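Local atomic coordinates of anaphase-promoting complex subunit cut9 (PDB entry 2XPI), a protein that forms part of the anaphase-promoting complex, a ubiquitin ligase that controls progression through mitosis and G1 in fission yeast, and homodimerises through its TPR repeats. Residues N45-T50 with G195-A200; G115-A120 with Y146-A151; E175-R180 with S201-R206; V229-Y234 with L258-Y263. One frame throughout, in Å; residues are numbered along the deposited sequence.

How the contacts relate
Contact 1 is the hub. Its centre lies about 14 Å from that of contact 2, 12 Å from contact 3 and 11 Å from contact 4, and it touches all three. Leu198 packs on Ala151 of contact 2. Glu199 OE2 probably accepts a hydrogen bond from Asn177 ND2 of contact 3, which shares helix 198-212. Lys197 N and Gly195 O probably bond to Asp230 and Lys232 of contact 4. Contacts 2 and 4 lie farthest apart, about 25 Å between centres. Between nearest atoms, the Arg206 side chain is about 3 Å from a bound gold cyanide ion and the Glu199 side chain about 4 Å from one. Contacts 1, 3 and 4 reach the second subunit; contact 2 does not.

Contact 1. Residues N45-T50 with G195-A200; sequences NSQLST and GIKLEA
Gln47 and Glu199 run alongside one another, with their ends on the same side. Gln47 NE2 gives a nearly straight hydrogen bond to Glu199 OE1 (2.8 Å). The oxygen lies close to the amide plane. It is met on its anti side, 30° out of the carboxylate plane; the amide and carboxylate planes are turned 65° apart. Glu199 gets there fully extended, with CG anti to the backbone N (chi1 -179°). Lys197 passes Gln47 obliquely. Its NZ gives a longer bond to Gln47 OE1 (3.3 Å), tilted from the carbonyl plane, while its CG lies 3.5 Å from Gln47 O. With an alanine at Gln47, Glu199 OE1 and Lys197 NZ would probably each lose a partner in the N-terminal chain. Segment 195-200 leads into helix 198-212, which opens TPR 4, and Lys197 is its N-cap residue. The type I turn from Asn45 to Leu48 sits against this helix start. Ser46 O accepts from Glu199 N (2.8 Å), and Leu48 O accepts from Leu198 N (2.9 Å). Ser49 OG is bonded to Asp193. Beyond it, Thr50 OG1 bonds to Asp93 of the second subunit and Ile196 O to Gln97 of that subunit.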
loop_
_atom_site.group_PDB
_atom_site.type_symbol
_atom_site.label_atom_id
_atom_site.label_comp_id
_atom_site.label_asym_id
_atom_site.label_seq_id
_atom_site.Cartn_x
_atom_site.Cartn_y
_atom_site.Cartn_z
ATOM N N ASN A 45 2.925 10.735 30.718
ATOM C CA ASN A 45 2.768 11.284 29.369
ATOM C C ASN A 45 3.217 10.292 28.284
ATOM O O ASN A 45 2.392 9.728 27.542
ATOM C CB ASN A 45 3.534 12.608 29.225
ATOM C CG ASN A 45 2.938 13.528 28.145
ATOM O OD1 ASN A 45 2.036 13.135 27.388
ATOM N ND2 ASN A 45 3.441 14.763 28.078
ATOM N N SER A 46 4.531 10.087 28.190
ATOM C CA SER A 46 5.063 9.056 27.319
ATOM C C SER A 46 4.908 7.711 28.020
ATOM O O SER A 46 5.265 6.669 27.484
ATOM C CB SER A 46 6.528 9.325 26.993
ATOM O OG SER A 46 7.346 9.060 28.120
ATOM N N GLN A 47 4.374 7.751 29.233
ATOM C CA GLN A 47 4.099 6.545 29.995
ATOM C C GLN A 47 2.766 5.956 29.581
ATOM O O GLN A 47 2.411 4.865 30.005
ATOM C CB GLN A 47 4.058 6.851 31.497
ATOM C CG GLN A 47 5.335 7.431 32.050
ATOM C CD GLN A 47 6.545 6.652 31.591
ATOM O OE1 GLN A 47 6.760 5.513 32.005
ATOM N NE2 GLN A 47 7.333 7.257 30.710
ATOM N N LEU A 48 2.009 6.678 28.767
ATOM C CA LEU A 48 0.732 6.147 28.323
ATOM C C LEU A 48 0.759 5.772 26.831
ATOM O O LEU A 48 1.763 5.976 26.139
ATOM C CB LEU A 48 -0.406 7.130 28.641
ATOM C CG LEU A 48 -0.644 7.535 30.114
ATOM C CD1 LEU A 48 -1.707 8.628 30.226
ATOM C CD2 LEU A 48 -1.010 6.337 30.997
ATOM N N SER A 49 -0.348 5.211 26.348
ATOM C CA SER A 49 -0.469 4.806 24.947
ATOM C C SER A 49 -1.632 5.534 24.290
ATOM O O SER A 49 -2.155 6.492 24.835
ATOM C CB SER A 49 -0.695 3.295 24.847
ATOM O OG SER A 49 -1.941 2.931 25.420
ATOM N N THR A 50 -2.051 5.081 23.120
ATOM C CA THR A 50 -3.154 5.752 22.459
ATOM C C THR A 50 -4.489 5.488 23.154
ATOM O O THR A 50 -5.395 6.292 23.064
ATOM C CB THR A 50 -3.238 5.394 20.977
ATOM O OG1 THR A 50 -3.390 3.975 20.833
ATOM C CG2 THR A 50 -1.968 5.837 20.290
ATOM N N GLY A 195 -2.278 -0.189 27.040
ATOM C CA GLY A 195 -1.530 -0.246 25.791
ATOM C C GLY A 195 -0.032 -0.194 26.007
ATOM O O GLY A 195 0.418 -0.160 27.157
ATOM N N ILE A 196 0.731 -0.224 24.911
ATOM C CA ILE A 196 2.200 -0.116 24.935
ATOM C C ILE A 196 2.617 1.299 25.321
ATOM O O ILE A 196 2.131 2.256 24.730
ATOM C CB ILE A 196 2.834 -0.334 23.540
ATOM C CG1 ILE A 196 2.144 -1.447 22.732
ATOM C CG2 ILE A 196 4.354 -0.496 23.654
ATOM C CD1 ILE A 196 1.958 -2.674 23.457
ATOM N N LYS A 197 3.524 1.454 26.281
ATOM C CA LYS A 197 3.928 2.804 26.681
ATOM C C LYS A 197 4.558 3.473 25.493
ATOM O O LYS A 197 5.429 2.907 24.874
ATOM C CB LYS A 197 4.929 2.769 27.825
ATOM C CG LYS A 197 4.387 2.180 29.105
ATOM C CD LYS A 197 5.282 2.540 30.256
ATOM C CE LYS A 197 4.717 2.002 31.554
ATOM N NZ LYS A 197 5.382 2.627 32.738
ATOM N N LEU A 198 4.111 4.674 25.156
ATOM C CA LEU A 198 4.670 5.362 24.004
ATOM C C LEU A 198 6.195 5.510 24.138
ATOM O O LEU A 198 6.921 5.570 23.134
ATOM C CB LEU A 198 3.971 6.704 23.775
ATOM C CG LEU A 198 2.603 6.614 23.088
ATOM C CD1 LEU A 198 1.881 7.960 23.089
ATOM C CD2 LEU A 198 2.743 6.082 21.661
ATOM N N GLU A 199 6.688 5.545 25.370
ATOM C CA GLU A 199 8.130 5.528 25.580
ATOM C C GLU A 199 8.758 4.285 24.926
ATOM O O GLU A 199 9.818 4.366 24.300
ATOM C CB GLU A 199 8.474 5.562 27.069
ATOM C CG GLU A 199 9.981 5.563 27.331
ATOM C CD GLU A 199 10.334 5.539 28.808
ATOM O OE1 GLU A 199 9.410 5.634 29.654
ATOM O OE2 GLU A 199 11.541 5.420 29.122
ATOM N N ALA A 200 8.110 3.129 25.069
ATOM C CA ALA A 200 8.632 1.921 24.467
ATOM C C ALA A 200 8.647 2.070 22.961
ATOM O O ALA A 200 9.686 1.883 22.313
ATOM C CB ALA A 200 7.812 0.758 24.854
#

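Contact 2. Residues G115-A120 with Y146-A151; sequences GNPNDA and YNRSSA
Pro117 points its ring at Ser149 and Arg148, and each ring carbon can be followed outward. Pro117 CB meets Ser149 CB at 4.0 Å. Pro117 CG lies 3.8 Å from Arg148 NH2. CD is near the same nitrogen, with Pro117 CD and Arg148 NH2 4.1 Å apart. The Arg148 side chain runs roughly perpendicular to that of Pro117, and its guanidinium meets CG obliquely. Its chain is bent at chi3 (49°), which turns the group back toward the proline. Gly115 O is also close to the guanidinium, 4.2 Å from Arg148 NH2. The contact joins the starts of two helices in successive tetratricopeptide repeats: helix 117-129 opens TPR 2 and helix 150-162 opens TPR 3. Asn116 and Ser149 hold the matching N-cap positions. Ser149 OG, anti to its own backbone N (chi1 178°), makes a weak capping bond to Cys152 N. Asn118, next to the proline, brings its ND2 to 4.4 Å from Ser149 OG. No hydrogen bond crosses between the segments. Arg148 NH1 makes a weak hydrogen bond to Glu143 O, while Pro117 also touches Leu145.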
loop_
_atom_site.group_PDB
_atom_site.type_symbol
_atom_site.label_atom_id
_atom_site.label_comp_id
_atom_site.label_asym_id
_atom_site.label_seq_id
_atom_site.Cartn_x
_atom_site.Cartn_y
_atom_site.Cartn_z
ATOM N N GLY A 115 -8.515 22.523 17.716
ATOM C CA GLY A 115 -7.086 22.746 17.736
ATOM C C GLY A 115 -6.380 21.819 18.704
ATOM O O GLY A 115 -5.198 22.023 19.002
ATOM N N ASN A 116 -7.088 20.795 19.186
ATOM C CA ASN A 116 -6.520 19.825 20.130
ATOM C C ASN A 116 -5.483 18.885 19.509
ATOM O O ASN A 116 -5.730 18.259 18.483
ATOM C CB ASN A 116 -7.640 18.990 20.747
ATOM C CG ASN A 116 -7.227 18.295 22.038
ATOM O OD1 ASN A 116 -7.860 18.493 23.075
ATOM N ND2 ASN A 116 -6.181 17.478 21.983
ATOM N N PRO A 117 -4.318 18.766 20.149
ATOM C CA PRO A 117 -3.304 17.806 19.707
ATOM C C PRO A 117 -3.866 16.404 19.458
ATOM O O PRO A 117 -3.542 15.791 18.446
ATOM C CB PRO A 117 -2.320 17.797 20.882
ATOM C CG PRO A 117 -2.418 19.194 21.449
ATOM C CD PRO A 117 -3.872 19.548 21.321
ATOM N N ASN A 118 -4.695 15.903 20.364
ATOM C CA ASN A 118 -5.295 14.590 20.178
ATOM C C ASN A 118 -6.079 14.490 18.884
ATOM O O ASN A 118 -6.151 13.427 18.272
ATOM C CB ASN A 118 -6.184 14.242 21.359
ATOM C CG ASN A 118 -5.395 14.082 22.630
ATOM O OD1 ASN A 118 -5.956 13.940 23.718
ATOM N ND2 ASN A 118 -4.065 14.110 22.503
ATOM N N ASP A 119 -6.666 15.596 18.457
ATOM C CA ASP A 119 -7.398 15.584 17.202
ATOM C C ASP A 119 -6.469 15.622 15.999
ATOM O O ASP A 119 -6.728 14.964 14.996
ATOM C CB ASP A 119 -8.450 16.694 17.184
ATOM C CG ASP A 119 -9.538 16.441 18.196
ATOM O OD1 ASP A 119 -9.808 15.243 18.455
ATOM O OD2 ASP A 119 -10.095 17.410 18.759
ATOM N N ALA A 120 -5.381 16.376 16.116
ATOM C CA ALA A 120 -4.321 16.365 15.115
ATOM C C ALA A 120 -3.740 14.963 14.982
ATOM O O ALA A 120 -3.470 14.493 13.876
ATOM C CB ALA A 120 -3.230 17.334 15.498
ATOM N N TYR A 146 4.430 17.954 17.839
ATOM C CA TYR A 146 5.298 16.893 18.365
ATOM C C TYR A 146 5.893 17.265 19.718
ATOM O O TYR A 146 6.321 16.393 20.474
ATOM C CB TYR A 146 6.415 16.549 17.374
ATOM C CG TYR A 146 7.177 17.756 16.906
ATOM C CD1 TYR A 146 8.297 18.205 17.596
ATOM C CD2 TYR A 146 6.769 18.460 15.787
ATOM C CE1 TYR A 146 8.994 19.322 17.176
ATOM C CE2 TYR A 146 7.452 19.576 15.359
ATOM C CZ TYR A 146 8.567 20.005 16.057
ATOM O OH TYR A 146 9.250 21.122 15.629
ATOM N N ASN A 147 5.904 18.559 20.020
ATOM C CA ASN A 147 6.412 19.041 21.295
ATOM C C ASN A 147 5.372 19.036 22.410
ATOM O O ASN A 147 5.705 19.135 23.589
ATOM C CB ASN A 147 6.992 20.442 21.134
ATOM C CG ASN A 147 8.500 20.438 21.105
ATOM O OD1 ASN A 147 9.128 19.481 20.635
ATOM N ND2 ASN A 147 9.099 21.504 21.617
ATOM N N ARG A 148 4.111 18.912 22.035
ATOM C CA ARG A 148 3.038 19.077 22.995
ATOM C C ARG A 148 2.285 17.770 23.199
ATOM O O ARG A 148 1.346 17.701 23.982
ATOM C CB ARG A 148 2.094 20.183 22.517
ATOM C CG ARG A 148 2.802 21.521 22.288
ATOM C CD ARG A 148 2.128 22.338 21.203
ATOM N NE ARG A 148 0.688 22.424 21.411
ATOM C CZ ARG A 148 -0.178 22.765 20.464
ATOM N NH1 ARG A 148 0.266 23.045 19.243
ATOM N NH2 ARG A 148 -1.483 22.818 20.732
ATOM N N SER A 149 2.708 16.728 22.496
ATOM C CA SER A 149 2.006 15.457 22.535
ATOM C C SER A 149 3.001 14.332 22.257
ATOM O O SER A 149 3.766 14.415 21.304
ATOM C CB SER A 149 0.876 15.480 21.494
ATOM O OG SER A 149 0.158 14.257 21.424
ATOM N N SER A 150 3.017 13.296 23.089
ATOM C CA SER A 150 3.906 12.152 22.837
ATOM C C SER A 150 3.391 11.293 21.681
ATOM O O SER A 150 4.178 10.712 20.923
ATOM C CB SER A 150 4.073 11.284 24.083
ATOM O OG SER A 150 4.431 12.072 25.200
ATOM N N ALA A 151 2.065 11.210 21.561
ATOM C CA ALA A 151 1.460 10.487 20.459
ATOM C C ALA A 151 1.841 11.163 19.153
ATOM O O ALA A 151 2.161 10.499 18.168
ATOM C CB ALA A 151 -0.048 10.432 20.614
#

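Contact 3. Residues E175-R180 with S201-R206; sequences ETNPFR and SMCYLR
The guanidinium of Arg206 lies flat against the backbone of Thr176 and Asn177. Thr176 C stands over its centre, 3.7 Å above the plane. On the same face Asn177 N is displaced toward the rim. The opposite face has Met202 O, also near the rim. The other flat group, the Phe179 ring, is met at its edge: CE of Met202 approaches CE2 of Phe179 at 3.5 Å, near the ring plane. Cys203 SG lies beside Asn177, 4.0 Å from Asn177 CG. Arg206 leaves helix 198-212 toward the loop and bends at chi3 (-38°), passing Glu175 O with its CD at 3.5 Å. Its NH1 bonds to Gly174 O. Asn177 begins a type I turn that ends at Arg180. Its CG is anti to the backbone N (chi1 -176°), and OD1 accepts a weak bond from Phe179 N (3.0 Å). Its ND2 bonds to Glu225 and Glu199. A leucine in place of Arg206 would probably leave Gly174 O without this donor and the peptide at Asn177 without its flat, charged cover. Asn177 and Arg206 form the site of a bound gold (I) cyanide ion, probably a crystallographic reagent rather than a natural partner. No hydrogen bond joins the two segments. Between them the guanidinium meets the loop by laying one face over the Thr176-Asn177 peptide; its hydrogen bond goes to Gly174 O, just before segment 175-180. Its positive charge is likely to help attract the gold cyanide anion.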
loop_
_atom_site.group_PDB
_atom_site.type_symbol
_atom_site.label_atom_id
_atom_site.label_comp_id
_atom_site.label_asym_id
_atom_site.label_seq_id
_atom_site.Cartn_x
_atom_site.Cartn_y
_atom_site.Cartn_z
ATOM N N GLU A 175 18.942 10.508 19.870
ATOM C CA GLU A 175 19.840 9.402 19.514
ATOM C C GLU A 175 19.826 8.306 20.571
ATOM O O GLU A 175 20.258 7.176 20.333
ATOM C CB GLU A 175 21.265 9.914 19.312
ATOM C CG GLU A 175 21.381 11.049 18.301
ATOM C CD GLU A 175 22.707 11.037 17.553
ATOM O OE1 GLU A 175 23.276 12.131 17.324
ATOM O OE2 GLU A 175 23.184 9.931 17.194
ATOM N N THR A 176 19.327 8.665 21.748
ATOM C CA THR A 176 19.078 7.715 22.816
ATOM C C THR A 176 17.813 8.138 23.569
ATOM O O THR A 176 17.351 9.274 23.448
ATOM C CB THR A 176 20.250 7.670 23.785
ATOM O OG1 THR A 176 20.315 8.908 24.497
ATOM C CG2 THR A 176 21.562 7.441 23.028
ATOM N N ASN A 177 17.256 7.212 24.341
ATOM C CA ASN A 177 16.039 7.453 25.109
ATOM C C ASN A 177 16.085 8.720 25.969
ATOM O O ASN A 177 16.790 8.754 26.978
ATOM C CB ASN A 177 15.775 6.241 26.006
ATOM C CG ASN A 177 14.480 6.356 26.784
ATOM O OD1 ASN A 177 13.651 7.212 26.495
ATOM N ND2 ASN A 177 14.296 5.485 27.774
ATOM N N PRO A 178 15.310 9.756 25.591
ATOM C CA PRO A 178 15.217 11.003 26.368
ATOM C C PRO A 178 14.611 10.808 27.758
ATOM O O PRO A 178 15.023 11.499 28.689
ATOM C CB PRO A 178 14.283 11.881 25.529
ATOM C CG PRO A 178 14.314 11.299 24.179
ATOM C CD PRO A 178 14.489 9.821 24.373
ATOM N N PHE A 179 13.649 9.895 27.890
ATOM C CA PHE A 179 13.012 9.632 29.178
ATOM C C PHE A 179 13.837 8.674 30.034
ATOM O O PHE A 179 13.286 7.874 30.787
ATOM C CB PHE A 179 11.593 9.088 28.984
ATOM C CG PHE A 179 10.797 9.823 27.936
ATOM C CD1 PHE A 179 10.218 11.053 28.217
ATOM C CD2 PHE A 179 10.621 9.277 26.669
ATOM C CE1 PHE A 179 9.488 11.730 27.250
ATOM C CE2 PHE A 179 9.894 9.946 25.697
ATOM C CZ PHE A 179 9.325 11.177 25.985
ATOM N N ARG A 180 15.160 8.763 29.904
ATOM C CA ARG A 180 16.102 7.954 30.686
ATOM C C ARG A 180 16.346 6.573 30.074
ATOM O O ARG A 180 17.439 6.010 30.200
ATOM C CB ARG A 180 15.659 7.834 32.150
ATOM N N SER A 201 7.498 2.439 22.410
ATOM C CA SER A 201 7.305 2.531 20.968
ATOM C C SER A 201 8.306 3.445 20.285
ATOM O O SER A 201 8.713 3.200 19.150
ATOM C CB SER A 201 5.877 2.988 20.655
ATOM O OG SER A 201 4.935 2.039 21.150
ATOM N N MET A 202 8.710 4.507 20.963
ATOM C CA MET A 202 9.688 5.406 20.369
ATOM C C MET A 202 11.133 4.835 20.380
ATOM O O MET A 202 11.934 5.148 19.494
ATOM C CB MET A 202 9.598 6.800 21.006
ATOM C CG MET A 202 8.280 7.505 20.719
ATOM S SD MET A 202 8.294 9.257 21.154
ATOM C CE MET A 202 7.946 9.230 22.903
ATOM N N CYS A 203 11.459 3.994 21.365
ATOM C CA CYS A 203 12.756 3.299 21.369
ATOM C C CYS A 203 12.767 2.273 20.255
ATOM O O CYS A 203 13.813 2.007 19.673
ATOM C CB CYS A 203 13.021 2.569 22.687
ATOM S SG CYS A 203 13.438 3.597 24.115
ATOM N N TYR A 204 11.604 1.684 19.980
ATOM C CA TYR A 204 11.498 0.725 18.902
ATOM C C TYR A 204 11.767 1.466 17.620
ATOM O O TYR A 204 12.459 0.968 16.724
ATOM C CB TYR A 204 10.106 0.093 18.850
ATOM C CG TYR A 204 9.821 -0.582 17.526
ATOM C CD1 TYR A 204 10.396 -1.798 17.211
ATOM C CD2 TYR A 204 8.991 0.013 16.582
ATOM C CE1 TYR A 204 10.149 -2.407 16.002
ATOM C CE2 TYR A 204 8.736 -0.590 15.369
ATOM C CZ TYR A 204 9.316 -1.797 15.084
ATOM O OH TYR A 204 9.067 -2.407 13.866
ATOM N N LEU A 205 11.219 2.672 17.539
ATOM C CA LEU A 205 11.325 3.463 16.329
ATOM C C LEU A 205 12.783 3.830 16.159
ATOM O O LEU A 205 13.351 3.711 15.070
ATOM C CB LEU A 205 10.469 4.712 16.444
ATOM C CG LEU A 205 9.498 5.029 15.306
ATOM C CD1 LEU A 205 8.870 3.783 14.696
ATOM C CD2 LEU A 205 8.438 5.982 15.834
ATOM N N ARG A 206 13.398 4.249 17.257
ATOM C CA ARG A 206 14.823 4.555 17.251
ATOM C C ARG A 206 15.644 3.338 16.839
ATOM O O ARG A 206 16.665 3.472 16.174
ATOM C CB ARG A 206 15.277 5.065 18.608
ATOM C CG ARG A 206 15.979 6.386 18.501
ATOM C CD ARG A 206 16.874 6.604 19.675
ATOM N NE ARG A 206 16.206 6.089 20.843
ATOM C CZ ARG A 206 15.130 6.641 21.382
ATOM N NH1 ARG A 206 14.608 7.750 20.871
ATOM N NH2 ARG A 206 14.583 6.083 22.447
#

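Contact 4. Residues V229-Y234 with L258-Y263; sequences VDAKCY and LNYSTY
Asp230 and Thr262 bring the two backbones nearest, with their CA atoms 5.4 Å apart; Ala231 and Tyr260 follow at 5.8 Å between CA atoms. Segment 229-234 leaves helix 216-229 at Asp230 and makes a type I turn to Cys233, the N-cap of helix 234-242. Segment 258-263 leaves helix 248-257 and curls into a short, weakly bonded helix. Thr262 joins the two. Its OG1 accepts from Ala231 N (2.8 Å, 155° at the hydrogen) and donates to Asn259 O (3.0 Å). The hydroxyl sits between its own backbone N and carbonyl carbon (chi1 67°), which lets it reach both. CB of Ala231 packs obliquely on the Tyr260 ring, 3.9 Å from CD1, and also touches Leu258. Lys232 bends at chi3 and chi4, so that NZ turns back to Thr262 O (2.9 Å) and to Asp230. Both carboxylate oxygens meet NZ with their syn lone pairs, and Asp230 OD2 forms a salt bridge with Lys232 NZ (2.9 Å). The anti lone pair of Asp230 OD1 takes Lys232 N (2.7 Å), which makes an Asx turn. NZ also bonds to Gly195 O, so the buried ammonium has several acceptors. The CD of Lys232 lies at the edge of the Tyr263 ring. Tyr234 stacks on Phe105 of the second subunit, and Trp90 of that subunit packs on Lys232. This is an inter-helix turn of a TPR superhelix: residues 229-234 run from TPR 4 into TPR 5, within the repeats that mediate homodimerisation.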
loop_
_atom_site.group_PDB
_atom_site.type_symbol
_atom_site.label_atom_id
_atom_site.label_comp_id
_atom_site.label_asym_id
_atom_site.label_seq_id
_atom_site.Cartn_x
_atom_site.Cartn_y
_atom_site.Cartn_z
ATOM N N VAL A 229 11.358 -1.288 29.014
ATOM C CA VAL A 229 10.363 -0.259 29.329
ATOM C C VAL A 229 8.930 -0.807 29.415
ATOM O O VAL A 229 8.168 -0.439 30.315
ATOM C CB VAL A 229 10.408 0.910 28.323
ATOM C CG1 VAL A 229 9.244 1.883 28.570
ATOM C CG2 VAL A 229 11.740 1.625 28.402
ATOM N N ASP A 230 8.566 -1.676 28.472
ATOM C CA ASP A 230 7.242 -2.288 28.455
ATOM C C ASP A 230 7.354 -3.646 27.772
ATOM O O ASP A 230 7.624 -3.737 26.580
ATOM C CB ASP A 230 6.229 -1.391 27.718
ATOM C CG ASP A 230 4.775 -1.871 27.877
ATOM O OD1 ASP A 230 4.524 -3.092 27.731
ATOM O OD2 ASP A 230 3.874 -1.024 28.141
ATOM N N ALA A 231 7.139 -4.702 28.547
ATOM C CA ALA A 231 7.220 -6.062 28.042
ATOM C C ALA A 231 6.277 -6.322 26.878
ATOM O O ALA A 231 6.378 -7.355 26.236
ATOM C CB ALA A 231 6.937 -7.046 29.157
ATOM N N LYS A 232 5.354 -5.402 26.608
ATOM C CA LYS A 232 4.352 -5.630 25.562
ATOM C C LYS A 232 4.839 -5.204 24.179
ATOM O O LYS A 232 4.224 -5.526 23.170
ATOM C CB LYS A 232 2.999 -4.990 25.906
ATOM C CG LYS A 232 2.379 -5.532 27.192
ATOM C CD LYS A 232 0.911 -5.097 27.395
ATOM C CE LYS A 232 0.708 -3.588 27.261
ATOM N NZ LYS A 232 1.565 -2.821 28.187
ATOM N N CYS A 233 5.964 -4.508 24.128
ATOM C CA CYS A 233 6.558 -4.140 22.840
ATOM C C CYS A 233 7.157 -5.337 22.077
ATOM O O CYS A 233 8.368 -5.465 21.895
ATOM C CB CYS A 233 7.606 -3.056 23.017
ATOM S SG CYS A 233 7.941 -2.283 21.490
ATOM N N TYR A 234 6.277 -6.196 21.605
ATOM C CA TYR A 234 6.681 -7.342 20.838
ATOM C C TYR A 234 7.248 -7.015 19.433
ATOM O O TYR A 234 7.918 -7.862 18.856
ATOM C CB TYR A 234 5.506 -8.328 20.785
ATOM C CG TYR A 234 5.691 -9.518 19.889
ATOM C CD1 TYR A 234 5.954 -10.773 20.413
ATOM C CD2 TYR A 234 5.566 -9.389 18.512
ATOM C CE1 TYR A 234 6.106 -11.869 19.586
ATOM C CE2 TYR A 234 5.704 -10.462 17.686
ATOM C CZ TYR A 234 5.984 -11.703 18.213
ATOM O OH TYR A 234 6.137 -12.770 17.344
ATOM N N LEU A 258 13.088 -9.124 32.076
ATOM C CA LEU A 258 11.979 -8.232 31.741
ATOM C C LEU A 258 10.991 -8.014 32.929
ATOM O O LEU A 258 10.856 -8.863 33.814
ATOM C CB LEU A 258 11.246 -8.804 30.533
ATOM C CG LEU A 258 11.262 -8.075 29.188
ATOM C CD1 LEU A 258 12.643 -7.590 28.788
ATOM C CD2 LEU A 258 10.636 -8.962 28.089
ATOM N N ASN A 259 10.313 -6.871 32.940
ATOM C CA ASN A 259 9.393 -6.503 34.013
ATOM C C ASN A 259 7.934 -6.740 33.591
ATOM O O ASN A 259 7.264 -5.858 33.040
ATOM C CB ASN A 259 9.636 -5.035 34.380
ATOM C CG ASN A 259 8.611 -4.471 35.380
ATOM O OD1 ASN A 259 7.870 -5.204 36.047
ATOM N ND2 ASN A 259 8.588 -3.143 35.487
ATOM N N TYR A 260 7.441 -7.938 33.860
ATOM C CA TYR A 260 6.167 -8.346 33.307
ATOM C C TYR A 260 4.962 -7.628 33.910
ATOM O O TYR A 260 3.846 -7.757 33.407
ATOM C CB TYR A 260 6.030 -9.872 33.334
ATOM C CG TYR A 260 6.979 -10.540 32.357
ATOM C CD1 TYR A 260 6.748 -10.480 30.986
ATOM C CD2 TYR A 260 8.114 -11.192 32.795
ATOM C CE1 TYR A 260 7.612 -11.069 30.088
ATOM C CE2 TYR A 260 8.986 -11.777 31.910
ATOM C CZ TYR A 260 8.732 -11.714 30.560
ATOM O OH TYR A 260 9.609 -12.305 29.678
ATOM N N SER A 261 5.184 -6.842 34.957
ATOM C CA SER A 261 4.094 -6.061 35.546
ATOM C C SER A 261 3.588 -4.999 34.569
ATOM O O SER A 261 2.495 -4.467 34.718
ATOM C CB SER A 261 4.524 -5.427 36.871
ATOM O OG SER A 261 4.828 -6.432 37.828
ATOM N N THR A 262 4.395 -4.692 33.564
ATOM C CA THR A 262 3.973 -3.758 32.541
ATOM C C THR A 262 2.953 -4.429 31.621
ATOM O O THR A 262 2.257 -3.748 30.864
ATOM C CB THR A 262 5.157 -3.185 31.738
ATOM O OG1 THR A 262 5.768 -4.220 30.950
ATOM C CG2 THR A 262 6.184 -2.564 32.686
ATOM N N TYR A 263 2.871 -5.760 31.687
ATOM C CA TYR A 263 1.723 -6.483 31.121
ATOM C C TYR A 263 0.657 -6.647 32.191
ATOM O O TYR A 263 -0.419 -6.069 32.089
ATOM C CB TYR A 263 2.122 -7.850 30.570
ATOM C CG TYR A 263 0.972 -8.836 30.411
ATOM C CD1 TYR A 263 -0.078 -8.598 29.520
ATOM C CD2 TYR A 263 0.948 -10.020 31.139
ATOM C CE1 TYR A 263 -1.124 -9.519 29.365
ATOM C CE2 TYR A 263 -0.080 -10.931 30.999
ATOM C CZ TYR A 263 -1.109 -10.679 30.111
ATOM O OH TYR A 263 -2.119 -11.602 29.997
#